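PDB 4GEY: porin B from Pseudomonas putida, which forms a carbohydrate-selective beta-barrel channel in the outer membrane, through which sugars such as glucose are probably taken up. Local coordinates for residues 156-161 with 192-197; 211-216 with 222-227; 275-280 with 365-370. The protein carries 2 engineered substitutions. One frame throughout, in Å; residues are numbered along the deposited sequence.

Contact 1: 156-161 with 192-197; sequences EDFNSF and ALRVKY
Arg194, on strand 190-198, reaches into the loop segment 156-161 and meets Asp157 and Phe158 with successive parts of one side chain. The path can be followed from CB, which stands back from the loop. CG, held anti to the backbone N (chi1 -177°), comes up obliquely to the far end of the Phe158 ring, and its distance to Phe158 CZ is 3.6 Å. The chain then bends, and Arg194 CD runs past the carboxylate, 3.2 Å from Asp157 OD2. Beyond it NE has no bond to this carboxylate; the grip comes from NH1, which donates to Asp157 OD2 at 2.7 Å in a salt bridge. That bond is bent, with an N-H...O angle of 131°, OD2 lying 32° off the guanidinium plane; the carboxylate and guanidinium planes stand nearly perpendicular. Over one guanidinium face lies CB of Lys196, 4.1 Å above the plane. The other terminal nitrogen, NH2, pairs with Asp146 on the adjacent strand, while Asp157 OD1 turns to Lys148. A leucine in place of Arg194 would probably leave Asp157 OD2 and Asp146 without their shared cationic partner. The chemistry is mixed: aliphatic carbon packs against a ring, and alternating acids and bases fasten an inward-folded loop to the barrel wall through a small charge network whose opposite charges probably offset one another.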
ATOM      1  N   GLU A 156       4.932  -6.846  -0.114  1.00 25.41           N
ATOM      2  CA  GLU A 156       5.623  -7.363  -1.283  1.00 22.42           C
ATOM      3  C   GLU A 156       5.269  -8.834  -1.568  1.00 32.23           C
ATOM      4  O   GLU A 156       5.321  -9.269  -2.715  1.00 27.95           O
ATOM      5  CB  GLU A 156       7.129  -7.183  -1.089  1.00 28.96           C
ATOM      6  CG  GLU A 156       8.004  -7.786  -2.164  1.00 33.13           C
ATOM      7  CD  GLU A 156       9.457  -7.393  -2.014  1.00 38.17           C
ATOM      8  OE1 GLU A 156       9.731  -6.190  -1.837  1.00 39.54           O
ATOM      9  OE2 GLU A 156      10.327  -8.283  -2.076  1.00 41.56           O
ATOM     10  N   ASP A 157       4.916  -9.599  -0.530  1.00 32.17           N
ATOM     11  CA  ASP A 157       4.491 -10.987  -0.721  1.00 31.43           C
ATOM     12  C   ASP A 157       3.082 -11.237  -0.213  1.00 28.13           C
ATOM     13  O   ASP A 157       2.341 -12.057  -0.753  1.00 28.70           O
ATOM     14  CB  ASP A 157       5.449 -11.950  -0.021  1.00 37.25           C
ATOM     15  CG  ASP A 157       6.838 -11.904  -0.606  1.00 40.29           C
ATOM     16  OD1 ASP A 157       7.551 -10.917  -0.310  1.00 36.00           O
ATOM     17  OD2 ASP A 157       7.206 -12.843  -1.353  1.00 39.49           O
ATOM     18  N   PHE A 158       2.711 -10.526   0.837  1.00 30.11           N
ATOM     19  CA  PHE A 158       1.442 -10.785   1.496  1.00 27.44           C
ATOM     20  C   PHE A 158       0.424  -9.693   1.162  1.00 27.35           C
ATOM     21  O   PHE A 158       0.778  -8.507   1.107  1.00 25.67           O
ATOM     22  CB  PHE A 158       1.672 -10.900   3.009  1.00 25.92           C
ATOM     23  CG  PHE A 158       2.595 -12.039   3.401  1.00 24.21           C
ATOM     24  CD1 PHE A 158       3.958 -11.852   3.474  1.00 31.67           C
ATOM     25  CD2 PHE A 158       2.086 -13.293   3.694  1.00 24.79           C
ATOM     26  CE1 PHE A 158       4.794 -12.889   3.838  1.00 33.79           C
ATOM     27  CE2 PHE A 158       2.908 -14.326   4.048  1.00 25.59           C
ATOM     28  CZ  PHE A 158       4.268 -14.128   4.118  1.00 41.63           C
ATOM     29  N   ASN A 159      -0.825 -10.090   0.903  1.00 23.96           N
ATOM     30  CA  ASN A 159      -1.914  -9.122   0.749  1.00 24.09           C
ATOM     31  C   ASN A 159      -1.601  -8.166  -0.402  1.00 24.69           C
ATOM     32  O   ASN A 159      -2.046  -7.022  -0.431  1.00 26.23           O
ATOM     33  CB  ASN A 159      -2.106  -8.372   2.082  1.00 21.80           C
ATOM     34  CG  ASN A 159      -3.284  -7.402   2.069  1.00 32.77           C
ATOM     35  OD1 ASN A 159      -3.176  -6.272   2.551  1.00 31.63           O
ATOM     36  ND2 ASN A 159      -4.408  -7.836   1.521  1.00 34.85           N
ATOM     37  N   SER A 160      -0.805  -8.648  -1.350  1.00 25.82           N
ATOM     38  CA  SER A 160      -0.308  -7.813  -2.440  1.00 23.13           C
ATOM     39  C   SER A 160      -1.413  -7.373  -3.385  1.00 24.21           C
ATOM     40  O   SER A 160      -2.292  -8.163  -3.725  1.00 30.18           O
ATOM     41  CB  SER A 160       0.763  -8.560  -3.220  1.00 23.86           C
ATOM     42  OG  SER A 160       1.757  -9.055  -2.366  1.00 21.89           O
ATOM     43  N   PHE A 161      -1.346  -6.111  -3.808  1.00 24.65           N
ATOM     44  CA  PHE A 161      -2.317  -5.498  -4.727  1.00 26.47           C
ATOM     45  C   PHE A 161      -1.535  -4.458  -5.537  1.00 25.72           C
ATOM     46  O   PHE A 161      -0.599  -3.872  -5.011  1.00 23.09           O
ATOM     47  CB  PHE A 161      -3.457  -4.845  -3.923  1.00 22.89           C
ATOM     48  CG  PHE A 161      -4.617  -4.348  -4.768  1.00 28.58           C
ATOM     49  CD1 PHE A 161      -5.517  -5.240  -5.341  1.00 21.75           C
ATOM     50  CD2 PHE A 161      -4.820  -2.983  -4.963  1.00 28.84           C
ATOM     51  CE1 PHE A 161      -6.573  -4.784  -6.112  1.00 21.24           C
ATOM     52  CE2 PHE A 161      -5.880  -2.516  -5.728  1.00 22.58           C
ATOM     53  CZ  PHE A 161      -6.756  -3.413  -6.309  1.00 24.02           C
ATOM     54  N   ALA A 192      13.314 -10.138   7.417  1.00 29.62           N
ATOM     55  CA  ALA A 192      12.175 -11.017   7.205  1.00 29.14           C
ATOM     56  C   ALA A 192      12.557 -12.347   6.585  1.00 35.36           C
ATOM     57  O   ALA A 192      13.566 -12.463   5.877  1.00 40.45           O
ATOM     58  CB  ALA A 192      11.151 -10.337   6.360  1.00 35.85           C
ATOM     59  N   LEU A 193      11.737 -13.349   6.886  1.00 30.56           N
ATOM     60  CA  LEU A 193      11.838 -14.673   6.311  1.00 30.18           C
ATOM     61  C   LEU A 193      10.459 -15.060   5.792  1.00 30.43           C
ATOM     62  O   LEU A 193       9.466 -14.978   6.516  1.00 31.16           O
ATOM     63  CB  LEU A 193      12.298 -15.666   7.376  1.00 31.47           C
ATOM     64  CG  LEU A 193      12.449 -17.131   6.942  1.00 40.82           C
ATOM     65  CD1 LEU A 193      13.461 -17.253   5.802  1.00 32.30           C
ATOM     66  CD2 LEU A 193      12.826 -18.027   8.124  1.00 33.51           C
ATOM     67  N   ARG A 194      10.388 -15.474   4.533  1.00 29.07           N
ATOM     68  CA  ARG A 194       9.113 -15.852   3.935  1.00 31.79           C
ATOM     69  C   ARG A 194       9.213 -17.204   3.236  1.00 33.90           C
ATOM     70  O   ARG A 194       9.999 -17.364   2.307  1.00 41.66           O
ATOM     71  CB  ARG A 194       8.635 -14.779   2.945  1.00 31.42           C
ATOM     72  CG  ARG A 194       7.282 -15.087   2.338  1.00 37.61           C
ATOM     73  CD  ARG A 194       7.330 -15.149   0.822  1.00 44.92           C
ATOM     74  NE  ARG A 194       8.422 -15.974   0.324  1.00 49.46           N
ATOM     75  CZ  ARG A 194       8.770 -16.045  -0.957  1.00 42.88           C
ATOM     76  NH1 ARG A 194       8.104 -15.345  -1.860  1.00 42.34           N
ATOM     77  NH2 ARG A 194       9.780 -16.811  -1.332  1.00 40.28           N
ATOM     78  N   VAL A 195       8.412 -18.171   3.679  1.00 34.21           N
ATOM     79  CA  VAL A 195       8.436 -19.524   3.104  1.00 35.13           C
ATOM     80  C   VAL A 195       7.160 -19.785   2.298  1.00 33.98           C
ATOM     81  O   VAL A 195       6.047 -19.504   2.754  1.00 32.30           O
ATOM     82  CB  VAL A 195       8.628 -20.626   4.185  1.00 37.93           C
ATOM     83  CG1 VAL A 195       8.588 -21.990   3.562  1.00 33.10           C
ATOM     84  CG2 VAL A 195       9.946 -20.445   4.930  1.00 31.98           C
ATOM     85  N   LYS A 196       7.331 -20.311   1.093  1.00 35.11           N
ATOM     86  CA  LYS A 196       6.227 -20.444   0.156  1.00 36.15           C
ATOM     87  C   LYS A 196       6.210 -21.832  -0.463  1.00 39.29           C
ATOM     88  O   LYS A 196       7.233 -22.339  -0.939  1.00 39.66           O
ATOM     89  CB  LYS A 196       6.324 -19.374  -0.941  1.00 34.90           C
ATOM     90  CG  LYS A 196       5.198 -19.422  -1.957  1.00 30.32           C
ATOM     91  CD  LYS A 196       5.003 -18.092  -2.671  1.00 27.97           C
ATOM     92  CE  LYS A 196       6.165 -17.789  -3.596  1.00 31.04           C
ATOM     93  NZ  LYS A 196       5.719 -16.993  -4.766  1.00 31.84           N
ATOM     94  N   TYR A 197       5.036 -22.443  -0.448  1.00 36.74           N
ATOM     95  CA  TYR A 197       4.848 -23.770  -1.005  1.00 34.28           C
ATOM     96  C   TYR A 197       3.908 -23.609  -2.188  1.00 33.48           C
ATOM     97  O   TYR A 197       2.777 -23.176  -2.022  1.00 39.47           O
ATOM     98  CB  TYR A 197       4.260 -24.698   0.071  1.00 32.92           C
ATOM     99  CG  TYR A 197       3.813 -26.091  -0.378  1.00 44.52           C
ATOM    100  CD1 TYR A 197       4.307 -26.679  -1.542  1.00 44.67           C
ATOM    101  CD2 TYR A 197       2.882 -26.818   0.377  1.00 44.90           C
ATOM    102  CE1 TYR A 197       3.885 -27.943  -1.941  1.00 43.49           C
ATOM    103  CE2 TYR A 197       2.466 -28.080  -0.013  1.00 34.12           C
ATOM    104  CZ  TYR A 197       2.969 -28.632  -1.177  1.00 42.66           C
ATOM    105  OH  TYR A 197       2.562 -29.878  -1.582  1.00 43.79           O
TER

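Contact 2: 211-216 with 222-227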
ATOM      1  N   GLU A 211      10.492  -8.976  11.378  1.00 37.09           N
ATOM      2  CA  GLU A 211      10.896  -8.155  12.494  1.00 34.00           C
ATOM      3  C   GLU A 211       9.933  -6.977  12.526  1.00 34.96           C
ATOM      4  O   GLU A 211       9.664  -6.371  11.497  1.00 28.37           O
ATOM      5  CB  GLU A 211      12.319  -7.661  12.275  1.00 36.62           C
ATOM      6  CG  GLU A 211      12.630  -6.355  12.962  1.00 42.14           C
ATOM      7  CD  GLU A 211      13.880  -5.710  12.419  1.00 49.34           C
ATOM      8  OE1 GLU A 211      14.146  -5.866  11.204  1.00 49.13           O
ATOM      9  OE2 GLU A 211      14.597  -5.057  13.211  1.00 54.03           O
ATOM     10  N   GLN A 212       9.388  -6.680  13.700  1.00 31.08           N
ATOM     11  CA  GLN A 212       8.468  -5.565  13.854  1.00 29.49           C
ATOM     12  C   GLN A 212       9.137  -4.548  14.786  1.00 39.85           C
ATOM     13  O   GLN A 212       9.330  -4.798  15.982  1.00 46.54           O
ATOM     14  CB  GLN A 212       7.084  -6.070  14.314  1.00 31.39           C
ATOM     15  CG  GLN A 212       6.401  -5.345  15.463  1.00 43.88           C
ATOM     16  CD  GLN A 212       6.100  -3.887  15.177  1.00 47.85           C
ATOM     17  OE1 GLN A 212       6.148  -3.439  14.026  1.00 46.27           O
ATOM     18  NE2 GLN A 212       5.799  -3.128  16.240  1.00 45.03           N
ATOM     19  N   ASN A 213       9.531  -3.419  14.201  1.00 34.47           N
ATOM     20  CA  ASN A 213      10.478  -2.497  14.827  1.00 33.26           C
ATOM     21  C   ASN A 213      10.212  -1.063  14.397  1.00 29.35           C
ATOM     22  O   ASN A 213      10.773  -0.609  13.407  1.00 31.03           O
ATOM     23  CB  ASN A 213      11.903  -2.892  14.411  1.00 37.19           C
ATOM     24  CG  ASN A 213      12.985  -2.032  15.064  1.00 44.17           C
ATOM     25  OD1 ASN A 213      12.712  -1.006  15.697  1.00 31.90           O
ATOM     26  ND2 ASN A 213      14.237  -2.458  14.898  1.00 32.66           N
ATOM     27  N   PRO A 214       9.369  -0.343  15.156  1.00 36.71           N
ATOM     28  CA  PRO A 214       8.913   1.028  14.865  1.00 34.09           C
ATOM     29  C   PRO A 214      10.041   2.012  14.576  1.00 34.26           C
ATOM     30  O   PRO A 214       9.811   2.990  13.871  1.00 38.76           O
ATOM     31  CB  PRO A 214       8.204   1.447  16.152  1.00 29.14           C
ATOM     32  CG  PRO A 214       7.764   0.183  16.759  1.00 39.45           C
ATOM     33  CD  PRO A 214       8.804  -0.853  16.414  1.00 36.29           C
ATOM     34  N   SER A 215      11.235   1.759  15.102  1.00 34.33           N
ATOM     35  CA  SER A 215      12.358   2.644  14.840  1.00 38.71           C
ATOM     36  C   SER A 215      12.746   2.672  13.351  1.00 38.78           C
ATOM     37  O   SER A 215      13.394   3.614  12.894  1.00 37.31           O
ATOM     38  CB  SER A 215      13.560   2.292  15.723  1.00 37.00           C
ATOM     39  OG  SER A 215      14.372   1.310  15.107  1.00 40.95           O
ATOM     40  N   ASN A 216      12.343   1.650  12.598  1.00 39.66           N
ATOM     41  CA  ASN A 216      12.496   1.675  11.140  1.00 37.12           C
ATOM     42  C   ASN A 216      11.786   2.860  10.493  1.00 41.60           C
ATOM     43  O   ASN A 216      12.150   3.274   9.408  1.00 41.63           O
ATOM     44  CB  ASN A 216      11.987   0.386  10.508  1.00 34.96           C
ATOM     45  CG  ASN A 216      13.069  -0.667  10.381  1.00 45.37           C
ATOM     46  OD1 ASN A 216      14.154  -0.403   9.841  1.00 47.05           O
ATOM     47  ND2 ASN A 216      12.781  -1.877  10.875  1.00 40.02           N
ATOM     48  N   GLY A 222      16.595   4.947   7.639  1.00 47.36           N
ATOM     49  CA  GLY A 222      16.311   4.496   6.290  1.00 29.15           C
ATOM     50  C   GLY A 222      17.230   3.379   5.840  1.00 29.70           C
ATOM     51  O   GLY A 222      16.862   2.591   4.976  1.00 33.58           O
ATOM     52  N   PHE A 223      18.427   3.306   6.422  1.00 35.14           N
ATOM     53  CA  PHE A 223      19.388   2.261   6.062  1.00 35.42           C
ATOM     54  C   PHE A 223      19.795   1.439   7.279  1.00 35.64           C
ATOM     55  O   PHE A 223      20.896   0.891   7.327  1.00 36.65           O
ATOM     56  CB  PHE A 223      20.632   2.864   5.382  1.00 37.74           C
ATOM     57  CG  PHE A 223      20.383   3.351   3.974  1.00 41.77           C
ATOM     58  CD1 PHE A 223      19.766   4.575   3.743  1.00 39.99           C
ATOM     59  CD2 PHE A 223      20.762   2.582   2.881  1.00 42.35           C
ATOM     60  CE1 PHE A 223      19.530   5.017   2.449  1.00 44.36           C
ATOM     61  CE2 PHE A 223      20.535   3.018   1.583  1.00 41.75           C
ATOM     62  CZ  PHE A 223      19.920   4.236   1.363  1.00 44.16           C
ATOM     63  N   LYS A 224      18.914   1.372   8.270  1.00 36.07           N
ATOM     64  CA  LYS A 224      19.187   0.612   9.486  1.00 39.80           C
ATOM     65  C   LYS A 224      19.294  -0.886   9.184  1.00 41.20           C
ATOM     66  O   LYS A 224      18.455  -1.446   8.469  1.00 40.05           O
ATOM     67  CB  LYS A 224      18.089   0.877  10.526  1.00 45.48           C
ATOM     68  CG  LYS A 224      18.248   0.154  11.871  1.00 46.79           C
ATOM     69  CD  LYS A 224      17.261   0.722  12.897  1.00 47.03           C
ATOM     70  CE  LYS A 224      17.024  -0.209  14.075  1.00 49.46           C
ATOM     71  NZ  LYS A 224      18.186  -0.326  15.001  1.00 51.12           N
ATOM     72  N   LEU A 225      20.337  -1.520   9.715  1.00 40.38           N
ATOM     73  CA  LEU A 225      20.513  -2.961   9.568  1.00 39.62           C
ATOM     74  C   LEU A 225      20.481  -3.650  10.925  1.00 46.46           C
ATOM     75  O   LEU A 225      20.312  -4.861  11.012  1.00 47.58           O
ATOM     76  CB  LEU A 225      21.838  -3.276   8.887  1.00 42.01           C
ATOM     77  CG  LEU A 225      21.967  -2.926   7.411  1.00 45.52           C
ATOM     78  CD1 LEU A 225      23.325  -3.385   6.886  1.00 42.46           C
ATOM     79  CD2 LEU A 225      20.829  -3.559   6.639  1.00 44.46           C
ATOM     80  N   SER A 226      20.670  -2.876  11.984  1.00 48.24           N
ATOM     81  CA  SER A 226      20.597  -3.407  13.334  1.00 46.30           C
ATOM     82  C   SER A 226      19.166  -3.835  13.681  1.00 51.88           C
ATOM     83  O   SER A 226      18.201  -3.337  13.092  1.00 53.29           O
ATOM     84  CB  SER A 226      21.097  -2.351  14.320  1.00 50.63           C
ATOM     85  OG  SER A 226      20.496  -2.503  15.594  1.00 57.70           O
ATOM     86  N   GLY A 227      19.036  -4.759  14.634  1.00 48.79           N
ATOM     87  CA  GLY A 227      17.734  -5.176  15.129  1.00 41.58           C
ATOM     88  C   GLY A 227      17.284  -4.476  16.409  1.00 45.99           C
ATOM     89  O   GLY A 227      16.290  -4.879  17.013  1.00 43.90           O
TER
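Lys224 and Asn213 approach from opposite directions, each with CG anti to its own backbone nitrogen (chi1 -179° and -177°), and the lysine stays extended until it bends at chi4. The extended run carries CE up to two polar groups, 3.2 Å from Ser215 OG and 3.7 Å from Asn213 ND2, and the bend at chi4 then turns NZ off toward Ser228 and, weakly, Ser226 OG. Farther back, Lys224 CB passes Asn216 OD1 at 4.2 Å. The lysine thus presents carbon rather than charge to residues 211-216. Within 211-216 the side chains also bond to one another. Asn213 ND2 gives a nearly straight bond to Glu211 OE2 (3.1 Å), meeting it from above the carboxylate plane, and also binds Ser228 O. Asn213 OD1 accepts both the hydroxyl and the backbone N of Ser215 from one face of its amide, which fixes the rotation of that amide. Glu211 OE2 also faces Gly227 CA at 3.7 Å, while its OE1 takes the backbone N of Trp191. The bond from Ser215 N makes an Asx turn at Asn213, here at the end of strand 203-212, where the chain leaves the barrel wall for the loop leading to strand 232-245.

Contact 3: 275-280 with 365-370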
ATOM      1  N   GLN A 275     -10.394   4.823  30.042  1.00 48.53           N
ATOM      2  CA  GLN A 275      -9.197   5.635  30.270  1.00 57.08           C
ATOM      3  C   GLN A 275      -9.420   7.152  30.093  1.00 60.17           C
ATOM      4  O   GLN A 275      -8.670   7.965  30.641  1.00 58.47           O
ATOM      5  CB  GLN A 275      -8.010   5.129  29.432  1.00 37.37           C
ATOM      6  CG  GLN A 275      -7.774   5.870  28.150  1.00 51.87           C
ATOM      7  CD  GLN A 275      -7.106   7.229  28.324  1.00 51.12           C
ATOM      8  OE1 GLN A 275      -7.600   8.231  27.809  1.00 55.34           O
ATOM      9  NE2 GLN A 275      -6.004   7.273  29.065  1.00 51.83           N
ATOM     10  N   ALA A 276     -10.431   7.527  29.316  1.00 61.17           N
ATOM     11  CA  ALA A 276     -10.781   8.933  29.131  1.00 61.47           C
ATOM     12  C   ALA A 276     -11.178   9.580  30.453  1.00 69.33           C
ATOM     13  O   ALA A 276     -11.070  10.796  30.609  1.00 74.15           O
ATOM     14  CB  ALA A 276     -11.914   9.060  28.141  1.00 60.98           C
ATOM     15  N   LEU A 277     -11.650   8.763  31.396  1.00 63.73           N
ATOM     16  CA  LEU A 277     -12.045   9.250  32.710  1.00 52.18           C
ATOM     17  C   LEU A 277     -10.895   9.251  33.703  1.00 49.77           C
ATOM     18  O   LEU A 277     -10.929   9.982  34.687  1.00 50.51           O
ATOM     19  CB  LEU A 277     -13.170   8.397  33.286  1.00 50.89           C
ATOM     20  CG  LEU A 277     -14.500   8.365  32.544  1.00 53.03           C
ATOM     21  CD1 LEU A 277     -15.509   7.558  33.330  1.00 43.15           C
ATOM     22  CD2 LEU A 277     -15.007   9.777  32.298  1.00 54.26           C
ATOM     23  N   THR A 278      -9.883   8.427  33.462  1.00 46.72           N
ATOM     24  CA  THR A 278      -8.851   8.253  34.475  1.00 53.66           C
ATOM     25  C   THR A 278      -7.535   8.919  34.127  1.00 53.32           C
ATOM     26  O   THR A 278      -6.855   9.440  35.000  1.00 52.10           O
ATOM     27  CB  THR A 278      -8.608   6.758  34.819  1.00 62.28           C
ATOM     28  OG1 THR A 278      -7.617   6.199  33.946  1.00 62.72           O
ATOM     29  CG2 THR A 278      -9.904   5.973  34.714  1.00 56.37           C
ATOM     30  N   GLY A 279      -7.170   8.889  32.853  1.00 59.30           N
ATOM     31  CA  GLY A 279      -5.895   9.437  32.434  1.00 63.07           C
ATOM     32  C   GLY A 279      -4.760   8.493  32.774  1.00 63.71           C
ATOM     33  O   GLY A 279      -3.585   8.854  32.663  1.00 63.58           O
ATOM     34  N   GLU A 280      -5.107   7.280  33.194  1.00 59.84           N
ATOM     35  CA  GLU A 280      -4.099   6.262  33.455  1.00 59.97           C
ATOM     36  C   GLU A 280      -3.672   5.629  32.136  1.00 61.41           C
ATOM     37  O   GLU A 280      -4.266   5.908  31.094  1.00 64.07           O
ATOM     38  CB  GLU A 280      -4.638   5.196  34.402  1.00 60.78           C
ATOM     39  CG  GLU A 280      -3.637   4.773  35.452  1.00 64.38           C
ATOM     40  CD  GLU A 280      -3.820   5.529  36.748  1.00 67.72           C
ATOM     41  OE1 GLU A 280      -4.969   5.585  37.233  1.00 72.83           O
ATOM     42  OE2 GLU A 280      -2.825   6.069  37.281  1.00 67.49           O
ATOM     43  N   ALA A 365     -13.636   9.278  22.564  1.00 38.65           N
ATOM     44  CA  ALA A 365     -13.577  10.681  22.210  1.00 38.50           C
ATOM     45  C   ALA A 365     -14.753  11.442  22.818  1.00 44.64           C
ATOM     46  O   ALA A 365     -14.596  12.559  23.320  1.00 42.03           O
ATOM     47  CB  ALA A 365     -13.562  10.844  20.705  1.00 29.32           C
ATOM     48  N   GLU A 366     -15.934  10.829  22.759  1.00 45.61           N
ATOM     49  CA  GLU A 366     -17.137  11.454  23.287  1.00 42.37           C
ATOM     50  C   GLU A 366     -16.944  11.719  24.773  1.00 42.73           C
ATOM     51  O   GLU A 366     -17.324  12.770  25.294  1.00 42.10           O
ATOM     52  CB  GLU A 366     -18.349  10.565  23.039  1.00 32.91           C
ATOM     53  CG  GLU A 366     -19.119  10.908  21.784  1.00 40.14           C
ATOM     54  CD  GLU A 366     -20.107   9.831  21.395  1.00 53.09           C
ATOM     55  OE1 GLU A 366     -19.968   8.685  21.878  1.00 53.02           O
ATOM     56  OE2 GLU A 366     -21.022  10.125  20.594  1.00 63.91           O
ATOM     57  N   LEU A 367     -16.310  10.757  25.433  1.00 45.43           N
ATOM     58  CA  LEU A 367     -15.942  10.872  26.833  1.00 37.80           C
ATOM     59  C   LEU A 367     -14.990  12.031  27.105  1.00 40.84           C
ATOM     60  O   LEU A 367     -15.205  12.802  28.043  1.00 47.76           O
ATOM     61  CB  LEU A 367     -15.303   9.571  27.291  1.00 41.14           C
ATOM     62  CG  LEU A 367     -16.023   8.832  28.411  1.00 47.59           C
ATOM     63  CD1 LEU A 367     -17.531   8.983  28.258  1.00 37.70           C
ATOM     64  CD2 LEU A 367     -15.603   7.371  28.360  1.00 41.84           C
ATOM     65  N   LEU A 368     -13.931  12.132  26.299  1.00 42.03           N
ATOM     66  CA  LEU A 368     -12.970  13.235  26.384  1.00 34.47           C
ATOM     67  C   LEU A 368     -13.677  14.589  26.332  1.00 40.56           C
ATOM     68  O   LEU A 368     -13.414  15.478  27.154  1.00 35.98           O
ATOM     69  CB  LEU A 368     -11.960  13.151  25.237  1.00 41.48           C
ATOM     70  CG  LEU A 368     -10.539  12.601  25.420  1.00 37.28           C
ATOM     71  CD1 LEU A 368     -10.385  11.838  26.706  1.00 34.29           C
ATOM     72  CD2 LEU A 368     -10.150  11.728  24.231  1.00 34.33           C
ATOM     73  N   ASN A 369     -14.584  14.733  25.369  1.00 34.02           N
ATOM     74  CA  ASN A 369     -15.288  15.995  25.173  1.00 44.21           C
ATOM     75  C   ASN A 369     -16.207  16.292  26.343  1.00 52.44           C
ATOM     76  O   ASN A 369     -16.350  17.440  26.766  1.00 56.45           O
ATOM     77  CB  ASN A 369     -16.088  15.980  23.879  1.00 38.54           C
ATOM     78  CG  ASN A 369     -15.204  15.918  22.639  1.00 42.52           C
ATOM     79  OD1 ASN A 369     -14.082  16.422  22.638  1.00 31.72           O
ATOM     80  ND2 ASN A 369     -15.716  15.302  21.574  1.00 39.04           N
ATOM     81  N   ALA A 370     -16.818  15.233  26.864  1.00 49.86           N
ATOM     82  CA  ALA A 370     -17.700  15.316  28.014  1.00 43.33           C
ATOM     83  C   ALA A 370     -16.940  15.777  29.252  1.00 44.05           C
ATOM     84  O   ALA A 370     -17.438  16.577  30.052  1.00 40.01           O
ATOM     85  CB  ALA A 370     -18.331  13.974  28.259  1.00 38.09           C
TER
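Where Ala276 meets Leu367 and Leu368, no flat group faces another; the contact is made of aliphatic carbon. The nearby amide of Gln275 is engaged through both its polar atoms: NE2 gives to Glu280 O at 3.0 Å, the acceptor lying close to the plane of the Gln275 amide and being approached nearly head-on, and OE1 takes a bond from Arg364 of the other helix. Ala276 CB is the middle of the contact. It touches two successive residues of the other helix, Leu367 CB at 3.5 Å and Leu368 CD1, also at 3.5 Å, and so sits between two leucine side chains. Leu277 flanks it: with CG anti to its carbonyl carbon (chi1 -63°), it crosses Leu367 at about a right angle and brings CD2 to within 4.1 Å of Leu367 CG. The short helix that carries these residues is weakly bonded; Gln275 O, in its first turn, accepts from both Thr278 N and Gly279 N. Gly279 then leaves helical geometry with positive phi (77°), and Thr278 OG1 accepts from Glu280 N at 2.8 Å, an ST turn. Helix 275-278 thus rests on the side of helix 359-372 at the protein surface, far from the centre of the chain. Leu367 also packs on Tyr267 and Pro274, and Thr278 OG1 is bonded to Asp269, which ties the helix back to the preceding strand, 268-269, before the chain runs on into strand 282-298.

Read from the N terminus, the three contacts follow one another in series, and none nests in or crosses another. Contact 1 closes a loop of 30 residues that includes helix 175-178, the Cys163-Cys171 disulfide and the glucose-pocket residues Asn185, Trp186 and Pro187, and returns it to strand 190-198. Contact 2 opens on the next strand, 203-212, and closes a short loop, with five residues between its segments; strand pairing joins it to contact 1, their centres about 19 Å apart. Contact 3 spans 84 residues, rich in barrel strands, and joins two helices outside the barrel wall, its centre about 40 Å from that of contact 1.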